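Local atomic coordinates of carbohydrate binding module family 33 and 10 domain protein (PDB entry 6RW7), a protein that probably binds and oxidatively cleaves cellulose through the copper-dependent AA10 lytic polysaccharide monooxygenase domain contained in this chain. Residues 129-132 and 133-137. Residues are numbered along the deposited sequence; the frame is centred on the assembly and turned at random. Where two conformers were deposited one is given.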
loop_
_atom_site.group_PDB
_atom_site.type_symbol
_atom_site.label_atom_id
_atom_site.label_comp_id
_atom_site.label_asym_id
_atom_site.label_seq_id
_atom_site.Cartn_x
_atom_site.Cartn_y
_atom_site.Cartn_z
ATOM N N ARG A 129 -8.250 4.805 15.559
ATOM C CA ARG A 129 -9.341 4.124 14.841
ATOM C C ARG A 129 -8.773 3.620 13.523
ATOM O O ARG A 129 -7.762 4.174 13.034
ATOM C CB ARG A 129 -10.550 5.043 14.640
ATOM C CG ARG A 129 -10.312 6.175 13.653
ATOM C CD ARG A 129 -11.572 6.663 12.959
ATOM N NE ARG A 129 -11.324 7.882 12.192
ATOM C CZ ARG A 129 -10.978 7.950 10.901
ATOM N NH1 ARG A 129 -10.793 6.854 10.191
ATOM N NH2 ARG A 129 -10.776 9.135 10.342
ATOM N N GLU A 130 -9.427 2.614 12.974
ATOM C CA GLU A 130 -9.086 2.095 11.637
ATOM C C GLU A 130 -9.506 3.122 10.587
ATOM O O GLU A 130 -10.508 3.849 10.747
ATOM C CB GLU A 130 -9.789 0.773 11.340
ATOM C CG GLU A 130 -9.182 -0.399 12.082
ATOM C CD GLU A 130 -9.344 -1.697 11.327
ATOM O OE1 GLU A 130 -9.454 -1.640 10.080
ATOM O OE2 GLU A 130 -9.354 -2.772 11.987
ATOM N N LEU A 131 -8.774 3.137 9.494
ATOM C CA LEU A 131 -9.228 3.835 8.277
ATOM C C LEU A 131 -10.577 3.245 7.842
ATOM O O LEU A 131 -10.851 2.060 8.070
ATOM C CB LEU A 131 -8.174 3.657 7.188
ATOM C CG LEU A 131 -6.833 4.318 7.478
ATOM C CD1 LEU A 131 -5.780 3.818 6.479
ATOM C CD2 LEU A 131 -6.967 5.837 7.440
ATOM N N THR A 132 -11.411 4.090 7.253
ATOM C CA THR A 132 -12.699 3.716 6.641
ATOM C C THR A 132 -12.694 4.214 5.210
ATOM O O THR A 132 -11.890 5.123 4.884
ATOM C CB THR A 132 -13.901 4.313 7.392
ATOM O OG1 THR A 132 -13.962 5.713 7.106
ATOM C CG2 THR A 132 -13.822 4.080 8.881
ATOM N N TRP A 133 -13.597 3.690 4.392
ATOM C CA TRP A 133 -13.717 4.136 2.988
ATOM C C TRP A 133 -14.138 5.609 2.941
ATOM O O TRP A 133 -13.769 6.293 1.971
ATOM C CB TRP A 133 -14.623 3.221 2.161
ATOM C CG TRP A 133 -13.962 1.891 2.000
ATOM C CD1 TRP A 133 -14.396 0.700 2.491
ATOM C CD2 TRP A 133 -12.696 1.638 1.370
ATOM N NE1 TRP A 133 -13.496 -0.279 2.203
ATOM C CE2 TRP A 133 -12.442 0.260 1.524
ATOM C CE3 TRP A 133 -11.761 2.419 0.692
ATOM C CZ2 TRP A 133 -11.300 -0.356 1.027
ATOM C CZ3 TRP A 133 -10.632 1.811 0.185
ATOM C CH2 TRP A 133 -10.392 0.444 0.376
ATOM N N ALA A 134 -14.853 6.102 3.948
ATOM C CA ALA A 134 -15.265 7.522 3.991
ATOM C C ALA A 134 -14.027 8.431 4.067
ATOM O O ALA A 134 -14.132 9.588 3.699
ATOM C CB ALA A 134 -16.179 7.745 5.171
ATOM N N ASP A 135 -12.871 7.926 4.505
ATOM C CA ASP A 135 -11.621 8.720 4.572
ATOM C C ASP A 135 -11.031 8.927 3.174
ATOM O O ASP A 135 -10.189 9.829 3.036
ATOM C CB ASP A 135 -10.573 8.020 5.431
ATOM C CG ASP A 135 -10.948 7.894 6.894
ATOM O OD1 ASP A 135 -11.607 8.845 7.403
ATOM O OD2 ASP A 135 -10.546 6.874 7.538
ATOM N N PHE A 136 -11.394 8.103 2.194
ATOM C CA PHE A 136 -10.704 8.033 0.891
ATOM C C PHE A 136 -11.559 8.607 -0.222
ATOM O O PHE A 136 -12.805 8.555 -0.168
ATOM C CB PHE A 136 -10.336 6.591 0.531
ATOM C CG PHE A 136 -9.143 6.126 1.316
ATOM C CD1 PHE A 136 -9.269 5.563 2.579
ATOM C CD2 PHE A 136 -7.876 6.258 0.784
ATOM C CE1 PHE A 136 -8.155 5.190 3.314
ATOM C CE2 PHE A 136 -6.768 5.881 1.522
ATOM C CZ PHE A 136 -6.910 5.323 2.765
ATOM N N GLU A 137 -10.880 9.163 -1.214
ATOM C CA GLU A 137 -11.508 9.559 -2.498
ATOM C C GLU A 137 -12.210 8.335 -3.100
ATOM O O GLU A 137 -11.682 7.196 -2.974
ATOM C CB GLU A 137 -10.454 10.093 -3.467
ATOM C CG GLU A 137 -9.835 11.406 -3.039
ATOM C CD GLU A 137 -9.075 12.120 -4.147
ATOM O OE1 GLU A 137 -8.416 11.424 -4.981
ATOM O OE2 GLU A 137 -9.140 13.386 -4.174
HETATM O O HOH W 1 -13.441 7.715 8.946
#
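A short 3-10 turn, residues 133-135, opens after Thr132 and ends on Asp135, in the loop joining strands 111-118 and 142-145 of the LPMO domain. The backbone bond from Asp135 N to Thr132 O (3.0 Å) closes the turn, and the carboxylate reaches back: Thr132 N donates to Asp135 OD2 (2.9 Å) from above the carboxylate plane. Thr132 OG1 receives a weak bond from Ala134 N (3.3 Å) and shares a water with Asp135 OD1. Arg129 clamps the same carboxylate in a nearly coplanar salt bridge, planes 30° apart. Its NH1 meets the syn lone pair of Asp135 OD2 at 2.7 Å, nearly straight, while NH2 reaches OD1 of Asp135 only weakly (3.1 Å). With CG between the backbone N and the carbonyl carbon (chi1 70°), the arginine chain runs out extended to bring the guanidinium alongside the carboxylate; NH1 also bonds Glu130 O (3.1 Å). OD2 is thus gripped by two donors. A leucine in place of Arg129 would probably leave the Asp135 charge without its mate and the carboxylate held mainly by Thr132 N. On the buried side, Leu131 CD1 packs at the edge of the Phe136 ring, and both side chains lie on Val180 of strand 178-187. Lys120 NZ bonds the carbonyls of Ala134 and Phe136, while Trp133 packs edge-to-face with Phe182 of that strand and bonds Thr64 through NE1.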